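Side-chain contacts in putative surface anchored protein (Clostridium perfringens B, PDB 4NI6), which forms an immunoglobulin-like repeat in the shaft of a cell-surface adhesin, which is stabilised by autocatalytically formed internal ester cross-links: residues 7-12 with 20-25; 61-66 with 128-133; 65-70 with 88-93; 81-86 with 102-107. One frame throughout, in Å; residues are numbered along the deposited sequence. Where two conformers were deposited one is given.

Contact 1. Residues 7-12 with 20-25; sequences VAADGV and ALVSFE
Ala20 sets its methyl among three residues of the 7-12 hairpin. Its CB is 4.2 Å from Ala9 CB and 4.3 Å from Val7 CG1. The same CB lies 3.4 Å from the backbone O of Val12. Leu21 starts its side chain away from the hairpin and takes part through its carbonyl. One water donates to Leu21 O at 3.0 Å and to Ala9 O at 2.8 Å, so it links two backbones that share no direct hydrogen bond. The CG1 branch of Val12 also reaches Leu21 O, at 4.0 Å; it stands anti to the backbone N (chi1 177°) and leans towards this carbonyl. Val22 then meets Ala9 with its CG2 branch, 3.6 Å from Ala9 CB. Its other branch, CG1, passes near Asp10, whose OD1 is engaged by Asp32 N. A type I' turn from Ala9 to Val12 folds the first segment back and brings Val12 over Ala20. Strands 7-9 and 20-22 run nearly parallel, 16° apart, with their axes 7.1 Å from each other. They belong to different sheets. Val31 of strand 31-39 touches Ala9 and Val22, and Leu137 of strand 121-139 touches Ala9 and Ala20.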
loop_
_atom_site.group_PDB
_atom_site.type_symbol
_atom_site.label_atom_id
_atom_site.label_comp_id
_atom_site.label_asym_id
_atom_site.label_seq_id
_atom_site.Cartn_x
_atom_site.Cartn_y
_atom_site.Cartn_z
ATOM N N VAL A 7 4.696 2.620 -4.281
ATOM C CA VAL A 7 3.808 3.767 -4.413
ATOM C C VAL A 7 4.127 4.570 -5.661
ATOM O O VAL A 7 5.255 4.596 -6.117
ATOM C CB VAL A 7 3.887 4.661 -3.147
ATOM C CG1 VAL A 7 5.224 5.391 -3.033
ATOM C CG2 VAL A 7 2.722 5.632 -3.060
ATOM N N ALA A 8 3.103 5.218 -6.210
ATOM C CA ALA A 8 3.293 6.219 -7.264
ATOM C C ALA A 8 2.560 7.466 -6.830
ATOM O O ALA A 8 1.378 7.430 -6.452
ATOM C CB ALA A 8 2.737 5.728 -8.584
ATOM N N ALA A 9 3.265 8.594 -6.904
ATOM C CA ALA A 9 2.718 9.888 -6.518
ATOM C C ALA A 9 2.736 10.779 -7.759
ATOM O O ALA A 9 3.806 11.071 -8.316
ATOM C CB ALA A 9 3.591 10.481 -5.432
ATOM N N ASP A 10 1.558 11.029 -8.320
ATOM C CA ASP A 10 1.476 11.685 -9.628
ATOM C C ASP A 10 2.333 10.930 -10.676
ATOM O O ASP A 10 2.900 11.518 -11.577
ATOM C CB ASP A 10 1.822 13.176 -9.512
ATOM C CG ASP A 10 0.730 13.958 -8.624
ATOM O OD1 ASP A 10 -0.627 13.487 -8.503
ATOM O OD2 ASP A 10 1.191 15.176 -8.310
ATOM N N GLY A 11 2.329 9.602 -10.606
ATOM C CA GLY A 11 3.003 8.804 -11.625
ATOM C C GLY A 11 4.466 8.514 -11.322
ATOM O O GLY A 11 5.072 7.644 -11.971
ATOM N N VAL A 12 5.007 9.203 -10.310
ATOM C CA VAL A 12 6.421 9.072 -9.916
ATOM C C VAL A 12 6.546 7.938 -8.887
ATOM O O VAL A 12 5.924 8.004 -7.846
ATOM C CB VAL A 12 6.926 10.378 -9.283
ATOM C CG1 VAL A 12 8.362 10.183 -8.835
ATOM C CG2 VAL A 12 6.797 11.533 -10.285
ATOM N N ALA A 20 9.357 8.343 -3.437
ATOM C CA ALA A 20 8.744 9.141 -4.526
ATOM C C ALA A 20 8.692 10.605 -4.110
ATOM O O ALA A 20 8.138 10.923 -3.073
ATOM C CB ALA A 20 7.337 8.655 -4.794
ATOM N N LEU A 21 9.274 11.479 -4.922
ATOM C CA LEU A 21 9.272 12.892 -4.602
ATOM C C LEU A 21 8.196 13.659 -5.380
ATOM O O LEU A 21 8.000 13.468 -6.586
ATOM C CB LEU A 21 10.650 13.489 -4.916
ATOM C CG LEU A 21 11.816 12.964 -4.082
ATOM C CD1 LEU A 21 13.131 13.614 -4.461
ATOM C CD2 LEU A 21 11.559 13.055 -2.588
ATOM N N VAL A 22 7.456 14.458 -4.634
ATOM C CA VAL A 22 6.508 15.401 -5.224
ATOM C C VAL A 22 7.028 16.817 -5.038
ATOM O O VAL A 22 7.313 17.212 -3.916
ATOM C CB VAL A 22 5.119 15.299 -4.530
ATOM C CG1 VAL A 22 4.131 16.265 -5.175
ATOM C CG2 VAL A 22 4.578 13.876 -4.562
ATOM N N SER A 23 7.238 17.536 -6.135
ATOM C CA SER A 23 7.769 18.881 -6.011
ATOM C C SER A 23 6.790 19.765 -5.276
ATOM O O SER A 23 5.575 19.553 -5.301
ATOM C CB SER A 23 8.087 19.496 -7.372
ATOM O OG SER A 23 6.890 19.761 -8.072
ATOM N N PHE A 24 7.321 20.870 -4.775
ATOM C CA PHE A 24 6.498 21.857 -4.110
ATOM C C PHE A 24 5.377 22.344 -5.031
ATOM O O PHE A 24 4.200 22.335 -4.648
ATOM C CB PHE A 24 7.363 23.024 -3.638
ATOM C CG PHE A 24 6.570 24.191 -3.189
ATOM C CD1 PHE A 24 5.821 24.134 -2.039
ATOM C CD2 PHE A 24 6.630 25.383 -3.877
ATOM C CE1 PHE A 24 4.944 25.125 -1.708
ATOM C CE2 PHE A 24 5.834 26.448 -3.491
ATOM C CZ PHE A 24 5.058 26.350 -2.350
ATOM N N GLU A 25 5.703 22.715 -6.268
ATOM C CA GLU A 25 4.664 23.166 -7.207
ATOM C C GLU A 25 3.628 22.068 -7.543
ATOM O O GLU A 25 2.421 22.320 -7.577
ATOM C CB GLU A 25 5.307 23.742 -8.476
ATOM C CG GLU A 25 6.168 24.976 -8.234
ATOM C CD GLU A 25 6.703 25.595 -9.515
ATOM O OE1 GLU A 25 6.518 24.996 -10.596
ATOM O OE2 GLU A 25 7.279 26.707 -9.446
HETATM O O HOH W 1 5.314 13.369 -7.930
#

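Contact 2. Residues 61-66 with 128-133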
loop_
_atom_site.group_PDB
_atom_site.type_symbol
_atom_site.label_atom_id
_atom_site.label_comp_id
_atom_site.label_asym_id
_atom_site.label_seq_id
_atom_site.Cartn_x
_atom_site.Cartn_y
_atom_site.Cartn_z
ATOM N N GLY A 61 8.439 9.294 14.575
ATOM C CA GLY A 61 8.170 7.913 14.176
ATOM C C GLY A 61 6.696 7.540 14.247
ATOM O O GLY A 61 6.276 6.521 13.696
ATOM N N SER A 62 5.893 8.386 14.889
ATOM C CA SER A 62 4.469 8.094 15.017
ATOM C C SER A 62 3.752 8.275 13.691
ATOM O O SER A 62 4.277 8.894 12.770
ATOM C CB SER A 62 3.818 8.940 16.114
ATOM O OG SER A 62 3.642 10.281 15.695
ATOM N N LEU A 63 2.601 7.617 13.575
ATOM C CA LEU A 63 1.825 7.593 12.338
ATOM C C LEU A 63 0.459 8.184 12.584
ATOM O O LEU A 63 -0.080 8.078 13.680
ATOM C CB LEU A 63 1.658 6.154 11.853
ATOM C CG LEU A 63 2.939 5.346 11.662
ATOM C CD1 LEU A 63 2.578 3.899 11.355
ATOM C CD2 LEU A 63 3.806 5.936 10.546
ATOM N N GLU A 64 -0.096 8.820 11.562
ATOM C CA GLU A 64 -1.497 9.177 11.560
ATOM C C GLU A 64 -2.104 8.867 10.212
ATOM O O GLU A 64 -1.535 9.189 9.179
ATOM C CB GLU A 64 -1.636 10.654 11.894
ATOM C CG GLU A 64 -0.637 11.039 12.956
ATOM C CD GLU A 64 -0.940 12.363 13.589
ATOM O OE1 GLU A 64 -0.311 12.654 14.618
ATOM O OE2 GLU A 64 -1.813 13.097 13.073
ATOM N N GLU A 65 -3.218 8.150 10.231
ATOM C CA GLU A 65 -3.853 7.734 8.993
ATOM C C GLU A 65 -4.442 8.934 8.270
ATOM O O GLU A 65 -5.178 9.733 8.862
ATOM C CB GLU A 65 -4.936 6.700 9.263
ATOM C CG GLU A 65 -5.550 6.118 8.012
ATOM C CD GLU A 65 -6.583 5.069 8.355
ATOM O OE1 GLU A 65 -6.202 3.969 8.800
ATOM O OE2 GLU A 65 -7.779 5.330 8.155
ATOM N N VAL A 66 -4.128 9.013 6.982
ATOM C CA VAL A 66 -4.624 10.053 6.085
ATOM C C VAL A 66 -5.791 9.516 5.272
ATOM O O VAL A 66 -6.753 10.232 5.027
ATOM C CB VAL A 66 -3.520 10.512 5.113
ATOM C CG1 VAL A 66 -4.053 11.547 4.126
ATOM C CG2 VAL A 66 -2.339 11.064 5.895
ATOM N N GLU A 128 3.418 -3.615 6.062
ATOM C CA GLU A 128 3.127 -2.410 6.835
ATOM C C GLU A 128 4.417 -1.883 7.465
ATOM O O GLU A 128 4.588 -1.910 8.685
ATOM C CB GLU A 128 2.072 -2.727 7.907
ATOM C CG GLU A 128 0.781 -3.293 7.334
ATOM C CD GLU A 128 -0.248 -3.638 8.393
ATOM O OE1 GLU A 128 0.148 -4.000 9.521
ATOM O OE2 GLU A 128 -1.454 -3.543 8.088
ATOM N N ASP A 129 5.316 -1.386 6.611
ATOM C CA ASP A 129 6.665 -1.013 7.024
ATOM C C ASP A 129 6.885 0.471 6.762
ATOM O O ASP A 129 7.047 0.919 5.617
ATOM C CB ASP A 129 7.666 -1.809 6.190
ATOM C CG ASP A 129 9.103 -1.534 6.576
ATOM O OD1 ASP A 129 9.385 -0.657 7.428
ATOM O OD2 ASP A 129 9.980 -2.219 6.012
ATOM N N LYS A 130 6.904 1.240 7.844
ATOM C CA LYS A 130 7.050 2.681 7.734
ATOM C C LYS A 130 8.441 3.117 7.282
ATOM O O LYS A 130 8.616 4.266 6.912
ATOM C CB LYS A 130 6.662 3.354 9.045
ATOM C CG LYS A 130 7.650 3.148 10.180
ATOM C CD LYS A 130 7.191 3.919 11.405
ATOM C CE LYS A 130 7.842 3.442 12.684
ATOM N NZ LYS A 130 6.982 3.811 13.842
ATOM N N ASN A 131 9.378 2.182 7.197
ATOM C CA ASN A 131 10.728 2.447 6.721
ATOM C C ASN A 131 10.971 2.020 5.267
ATOM O O ASN A 131 12.085 2.148 4.761
ATOM C CB ASN A 131 11.785 1.845 7.668
ATOM C CG ASN A 131 11.700 2.396 9.086
ATOM O OD1 ASN A 131 11.659 1.642 10.061
ATOM N ND2 ASN A 131 11.662 3.700 9.203
ATOM N N ASP A 132 9.953 1.479 4.595
ATOM C CA ASP A 132 10.136 1.018 3.228
ATOM C C ASP A 132 10.014 2.182 2.239
ATOM O O ASP A 132 8.908 2.665 1.974
ATOM C CB ASP A 132 9.122 -0.097 2.885
ATOM C CG ASP A 132 9.280 -0.617 1.469
ATOM O OD1 ASP A 132 10.178 -0.154 0.732
ATOM O OD2 ASP A 132 8.554 -1.586 1.116
ATOM N N LYS A 133 11.148 2.638 1.704
ATOM C CA LYS A 133 11.138 3.778 0.799
ATOM C C LYS A 133 10.310 3.550 -0.455
ATOM O O LYS A 133 9.846 4.517 -1.075
ATOM C CB LYS A 133 12.557 4.251 0.463
ATOM C CG LYS A 133 13.322 4.718 1.686
ATOM C CD LYS A 133 14.722 5.183 1.312
ATOM C CE LYS A 133 15.398 5.882 2.480
ATOM N NZ LYS A 133 16.814 6.242 2.192
#
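Lys130 lays the aliphatic part of its side chain over the CD2 methyl of Leu63. Its CD is 4.0 Å from Leu63 CD2, and its CB is 4.1 Å from the same methyl. The two side chains cross at a slant. Beyond this overlap the lysine runs on to the backbone of Gly61. Its NZ donates a hydrogen bond of 2.8 Å to Gly61 O. The nitrogen comes from above the carbonyl plane, 36° out of it, with a C=O...N angle of 134°. Lys130 CG sits between the backbone N and the carbonyl carbon (chi1 71°), and the chain is extended from there. This combination sends the ammonium group across to the other segment. Gly61 has no side chain, and its carbonyl does the work here.

The lysine starts from a type I turn between Asp129 and Asp132. Asn131 N donates to Asp129 OD1 at 2.8 Å, which makes an Asx turn around the base of Lys130. The backbone bond from Asp132 N to Asp129 O closes the turn. Asp132 in turn accepts from His127 NE2 and Ala134 N.

This is a surface contact. It joins the start of strand 63-74 to the irregular break within strand 121-139. Leu63 also packs on Met55 and Val57 of strand 47-57 and on Phe101 of strand 97-106. Those two strands lie between the joined ones in the mixed sheet.

Contact 3. Residues 65-70 with 88-93; sequences EVATKT and GNQKLQ
Ala67 points its methyl at the side-chain amide of Gln90. The methyl stands off the amide at a slant, past its O and N, which are nearer than CD. Ala67 CB is 3.6 Å from Gln90 OE1, 3.8 Å from Gln90 NE2 and 3.9 Å from Gln90 CD. The contact is van der Waals, with no hydrogen bond. The glutamine chain is bent at its second torsion (chi2 -70°), which folds the amide back beside its own strand. Gln90 NE2 donates to the backbone O of Phe87, and this bond helps to fix the rotation of the amide.

Val66 approaches from beside Ala67. In the conformer given, its CG1 branch touches two groups. It is 3.9 Å from Gln90 OE1, where the valine and glutamine side chains slide past each other in opposite directions. It is 4.1 Å from Leu92 CD2, and here the two side chains cross at about a right angle. Leu92 also packs on Tyr98, Val31, Leu137 and Val139, so its other contacts lead into both sheets. An inverse gamma turn centred on Lys91 separates Gln90 from Leu92. Its bond from Leu92 N to Gln90 O is weak, at 3.1 Å.

Both Val66 and Ala67 start out towards the 88-93 segment, although they are consecutive in a strand. The reason is a classic beta bulge, in which the two residues together face Leu54 on strand 47-57. The result is edge packing between the two sheets of an immunoglobulin-like sandwich.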
loop_
_atom_site.group_PDB
_atom_site.type_symbol
_atom_site.label_atom_id
_atom_site.label_comp_id
_atom_site.label_asym_id
_atom_site.label_seq_id
_atom_site.Cartn_x
_atom_site.Cartn_y
_atom_site.Cartn_z
ATOM N N GLU A 65 -3.218 8.150 10.231
ATOM C CA GLU A 65 -3.853 7.734 8.993
ATOM C C GLU A 65 -4.442 8.934 8.270
ATOM O O GLU A 65 -5.178 9.733 8.862
ATOM C CB GLU A 65 -4.936 6.700 9.263
ATOM C CG GLU A 65 -5.550 6.118 8.012
ATOM C CD GLU A 65 -6.583 5.069 8.355
ATOM O OE1 GLU A 65 -6.202 3.969 8.800
ATOM O OE2 GLU A 65 -7.779 5.330 8.155
ATOM N N VAL A 66 -4.128 9.013 6.982
ATOM C CA VAL A 66 -4.624 10.053 6.085
ATOM C C VAL A 66 -5.791 9.516 5.272
ATOM O O VAL A 66 -6.753 10.232 5.027
ATOM C CB VAL A 66 -3.520 10.512 5.113
ATOM C CG1 VAL A 66 -4.053 11.547 4.126
ATOM C CG2 VAL A 66 -2.339 11.064 5.895
ATOM N N ALA A 67 -5.659 8.279 4.791
ATOM C CA ALA A 67 -6.642 7.690 3.878
ATOM C C ALA A 67 -6.619 6.179 4.074
ATOM O O ALA A 67 -5.586 5.609 4.397
ATOM C CB ALA A 67 -6.312 8.012 2.425
ATOM N N THR A 68 -7.750 5.548 3.795
ATOM C CA THR A 68 -7.858 4.096 3.789
ATOM C C THR A 68 -8.785 3.719 2.639
ATOM O O THR A 68 -9.787 4.376 2.408
ATOM C CB THR A 68 -8.324 3.583 5.172
ATOM O OG1 THR A 68 -8.250 2.149 5.205
ATOM C CG2 THR A 68 -9.756 3.993 5.511
ATOM N N LYS A 69 -8.489 2.576 2.016
ATOM C CA LYS A 69 -9.331 2.045 0.957
ATOM C C LYS A 69 -9.300 0.548 1.003
ATOM O O LYS A 69 -8.227 -0.034 1.126
ATOM C CB LYS A 69 -8.827 2.497 -0.408
ATOM C CG LYS A 69 -9.768 2.112 -1.524
ATOM C CD LYS A 69 -9.404 2.814 -2.815
ATOM C CE LYS A 69 -10.004 2.108 -4.018
ATOM N NZ LYS A 69 -11.492 2.152 -4.019
ATOM N N THR A 70 -10.478 -0.059 0.894
ATOM C CA THR A 70 -10.563 -1.527 0.800
ATOM C C THR A 70 -11.271 -1.923 -0.493
ATOM O O THR A 70 -12.340 -1.390 -0.821
ATOM C CB THR A 70 -11.255 -2.128 2.041
ATOM O OG1 THR A 70 -10.499 -1.781 3.199
ATOM C CG2 THR A 70 -11.344 -3.645 1.951
ATOM N N GLY A 88 -6.756 7.761 -5.243
ATOM C CA GLY A 88 -7.209 9.002 -5.867
ATOM C C GLY A 88 -6.427 10.214 -5.395
ATOM O O GLY A 88 -5.337 10.111 -4.838
ATOM N N ASN A 89 -7.027 11.370 -5.619
ATOM C CA ASN A 89 -6.409 12.642 -5.262
ATOM C C ASN A 89 -6.391 12.859 -3.757
ATOM O O ASN A 89 -7.413 12.683 -3.092
ATOM C CB ASN A 89 -7.173 13.803 -5.927
ATOM C CG ASN A 89 -6.551 15.165 -5.647
ATOM O OD1 ASN A 89 -6.833 15.781 -4.616
ATOM N ND2 ASN A 89 -5.561 15.522 -6.447
ATOM N N GLN A 90 -5.206 13.150 -3.220
ATOM C CA GLN A 90 -5.038 13.359 -1.796
ATOM C C GLN A 90 -4.448 14.728 -1.566
ATOM O O GLN A 90 -3.482 15.125 -2.215
ATOM C CB GLN A 90 -4.117 12.275 -1.221
ATOM C CG GLN A 90 -4.700 10.864 -1.351
ATOM C CD GLN A 90 -5.891 10.676 -0.428
ATOM O OE1 GLN A 90 -5.882 11.163 0.692
ATOM N NE2 GLN A 90 -6.869 9.891 -0.859
ATOM N N LYS A 91 -5.022 15.440 -0.618
ATOM C CA LYS A 91 -4.539 16.794 -0.374
ATOM C C LYS A 91 -3.480 16.795 0.741
ATOM O O LYS A 91 -3.816 16.853 1.923
ATOM C CB LYS A 91 -5.695 17.792 -0.126
ATOM C CG LYS A 91 -6.665 18.006 -1.303
ATOM C CD LYS A 91 -6.181 18.999 -2.356
ATOM C CE LYS A 91 -7.131 19.044 -3.555
ATOM N NZ LYS A 91 -8.349 19.881 -3.276
ATOM N N LEU A 92 -2.256 16.435 0.349
ATOM C CA LEU A 92 -1.120 16.219 1.264
ATOM C C LEU A 92 -0.367 17.502 1.653
ATOM O O LEU A 92 -0.506 18.544 0.996
ATOM C CB LEU A 92 -0.140 15.212 0.656
ATOM C CG LEU A 92 -0.786 13.874 0.265
ATOM C CD1 LEU A 92 0.246 12.884 -0.248
ATOM C CD2 LEU A 92 -1.508 13.263 1.460
ATOM N N GLN A 93 0.373 17.439 2.767
ATOM C CA GLN A 93 0.996 18.640 3.350
ATOM C C GLN A 93 2.405 18.787 2.797
ATOM O O GLN A 93 3.240 17.871 2.889
ATOM C CB GLN A 93 1.043 18.505 4.881
ATOM C CG GLN A 93 -0.298 18.728 5.573
ATOM C CD GLN A 93 -0.298 18.286 7.031
ATOM O OE1 GLN A 93 -1.318 17.680 7.528
ATOM N NE2 GLN A 93 0.819 18.608 7.732
#

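Contact 4. Residues 81-86 with 102-107; sequences GQWELD and ENAESV
Ala104 CB approaches the six-membered ring of the Trp83 indole obliquely, nearest to Trp83 CZ3 at 4.2 Å. The ring also stacks with Tyr39. Its NE1 donates to the backbone O of Thr74, so the buried indole N-H has a partner. Together these contacts limit the freedom of the ring.

The second flat group is the carboxylate of Glu102, which is set against Leu85. Glu102 OE1 is 4.0 Å from Leu85 CB. Glu102 OE2 is 3.9 Å from Leu85 CD1 in the leucine conformer given. The two side chains slide past each other in opposite directions. Glu102 is bent at its second torsion (chi2 -73°), which turns the carboxylate along the leucine. Asp35 OD2 lies close to Glu102 OE1, so two acidic side chains adjoin here.

No hydrogen bond joins the segments; the contact is packing between facing sheets. All four touching residues are buried. Strand 81-90 pairs with strand 31-39, whose Ile37 touches both Leu85 and Glu102. Strand 97-106 lies between strands 47-57 and 121-139 in the other sheet, and Leu50 of strand 47-57 packs on Glu102.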
loop_
_atom_site.group_PDB
_atom_site.type_symbol
_atom_site.label_atom_id
_atom_site.label_comp_id
_atom_site.label_asym_id
_atom_site.label_seq_id
_atom_site.Cartn_x
_atom_site.Cartn_y
_atom_site.Cartn_z
ATOM N N GLY A 81 1.263 -12.671 -8.523
ATOM C CA GLY A 81 0.813 -11.715 -9.512
ATOM C C GLY A 81 0.881 -10.304 -8.956
ATOM O O GLY A 81 1.612 -10.036 -8.000
ATOM N N GLN A 82 0.132 -9.396 -9.575
ATOM C CA GLN A 82 0.145 -7.978 -9.229
ATOM C C GLN A 82 -1.278 -7.468 -9.065
ATOM O O GLN A 82 -2.162 -7.771 -9.869
ATOM C CB GLN A 82 0.865 -7.210 -10.334
ATOM C CG GLN A 82 1.215 -5.805 -9.936
ATOM C CD GLN A 82 1.987 -5.121 -11.032
ATOM O OE1 GLN A 82 1.409 -4.578 -11.971
ATOM N NE2 GLN A 82 3.300 -5.230 -10.976
ATOM N N TRP A 83 -1.459 -6.591 -8.071
ATOM C CA TRP A 83 -2.687 -5.821 -7.926
ATOM C C TRP A 83 -2.342 -4.345 -7.925
ATOM O O TRP A 83 -1.192 -3.975 -7.710
ATOM C CB TRP A 83 -3.388 -6.143 -6.616
ATOM C CG TRP A 83 -3.867 -7.559 -6.487
ATOM C CD1 TRP A 83 -4.557 -8.322 -7.417
ATOM C CD2 TRP A 83 -3.849 -8.346 -5.263
ATOM N NE1 TRP A 83 -4.836 -9.555 -6.877
ATOM C CE2 TRP A 83 -4.482 -9.609 -5.572
ATOM C CE3 TRP A 83 -3.281 -8.179 -4.028
ATOM C CZ2 TRP A 83 -4.584 -10.636 -4.629
ATOM C CZ3 TRP A 83 -3.456 -9.153 -3.064
ATOM C CH2 TRP A 83 -4.038 -10.397 -3.382
ATOM N N GLU A 84 -3.357 -3.515 -8.098
ATOM C CA GLU A 84 -3.250 -2.064 -7.946
ATOM C C GLU A 84 -4.313 -1.577 -6.992
ATOM O O GLU A 84 -5.425 -2.116 -6.974
ATOM C CB GLU A 84 -3.403 -1.384 -9.308
ATOM C CG GLU A 84 -2.262 -1.754 -10.224
ATOM C CD GLU A 84 -2.331 -1.028 -11.532
ATOM O OE1 GLU A 84 -2.859 0.103 -11.552
ATOM O OE2 GLU A 84 -1.881 -1.589 -12.546
ATOM N N LEU A 85 -4.009 -0.471 -6.302
ATOM C CA LEU A 85 -4.949 0.166 -5.376
ATOM C C LEU A 85 -4.794 1.681 -5.506
ATOM O O LEU A 85 -3.706 2.211 -5.285
ATOM C CB LEU A 85 -4.671 -0.258 -3.930
ATOM C CG LEU A 85 -5.696 0.268 -2.931
ATOM C CD1 LEU A 85 -6.036 -0.759 -1.870
ATOM C CD2 LEU A 85 -5.147 1.503 -2.268
ATOM N N ASP A 86 -5.859 2.367 -5.908
ATOM C CA ASP A 86 -5.800 3.790 -6.251
ATOM C C ASP A 86 -6.496 4.575 -5.139
ATOM O O ASP A 86 -7.704 4.422 -4.934
ATOM C CB ASP A 86 -6.544 3.992 -7.591
ATOM C CG ASP A 86 -6.392 5.375 -8.181
ATOM O OD1 ASP A 86 -5.841 6.259 -7.495
ATOM O OD2 ASP A 86 -6.799 5.549 -9.352
ATOM N N GLU A 102 -0.255 -2.078 3.264
ATOM C CA GLU A 102 -1.213 -2.977 2.588
ATOM C C GLU A 102 -1.420 -4.241 3.418
ATOM O O GLU A 102 -0.476 -4.731 4.035
ATOM C CB GLU A 102 -0.668 -3.406 1.234
ATOM C CG GLU A 102 -0.555 -2.305 0.202
ATOM C CD GLU A 102 -1.872 -1.805 -0.392
ATOM O OE1 GLU A 102 -1.819 -0.848 -1.226
ATOM O OE2 GLU A 102 -2.958 -2.218 0.036
ATOM N N ASN A 103 -2.672 -4.659 3.498
ATOM C CA ASN A 103 -3.062 -5.862 4.221
ATOM C C ASN A 103 -4.043 -6.628 3.348
ATOM O O ASN A 103 -5.122 -6.142 3.017
ATOM C CB ASN A 103 -3.734 -5.436 5.487
ATOM C CG ASN A 103 -4.047 -6.597 6.398
ATOM O OD1 ASN A 103 -3.320 -6.873 7.346
ATOM N ND2 ASN A 103 -5.119 -7.309 6.090
ATOM N N ALA A 104 -3.687 -7.879 3.039
ATOM C CA ALA A 104 -4.564 -8.767 2.244
ATOM C C ALA A 104 -5.045 -9.898 3.148
ATOM O O ALA A 104 -4.237 -10.619 3.728
ATOM C CB ALA A 104 -3.798 -9.376 1.084
ATOM N N GLU A 105 -6.351 -10.014 3.280
ATOM C CA GLU A 105 -6.943 -11.060 4.102
ATOM C C GLU A 105 -7.865 -11.912 3.225
ATOM O O GLU A 105 -8.792 -11.397 2.601
ATOM C CB GLU A 105 -7.773 -10.433 5.215
ATOM C CG GLU A 105 -8.506 -11.452 6.094
ATOM C CD GLU A 105 -9.590 -10.800 6.920
ATOM O OE1 GLU A 105 -10.435 -10.060 6.362
ATOM O OE2 GLU A 105 -9.586 -11.018 8.141
ATOM N N SER A 106 -7.695 -13.236 3.232
ATOM C CA SER A 106 -8.562 -14.050 2.369
ATOM C C SER A 106 -10.016 -13.955 2.820
ATOM O O SER A 106 -10.300 -13.815 4.019
ATOM C CB SER A 106 -8.082 -15.498 2.303
ATOM O OG SER A 106 -8.157 -16.154 3.574
ATOM N N VAL A 107 -10.939 -14.078 1.856
ATOM C CA VAL A 107 -12.354 -14.092 2.155
ATOM C C VAL A 107 -12.767 -15.411 2.838
ATOM O O VAL A 107 -13.559 -15.409 3.786
ATOM C CB VAL A 107 -13.190 -13.871 0.877
ATOM C CG1 VAL A 107 -14.678 -14.065 1.146
ATOM C CG2 VAL A 107 -12.930 -12.467 0.319
#

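In the fold
All four contacts lie within one ester-bond domain. Contact 1 closes first along the chain. Contacts 2 and 3 both start on strand 63-74 and share Glu65 and Val66; their centres are about 13 Å apart. Contact 4 is nested in the loop closed by contact 2, and its segments alternate with those of contact 3. Contacts 3 and 4 both use strand 81-90 and touch through Lys69, although their centres are about 17 Å apart. Contacts 1 and 4 lie on opposite sides of the chain's centre, their own centres about 22 Å apart. Contact 2 joins parts of the mixed sheet. Contacts 1, 3 and 4 pack the two sheets against each other at separate places.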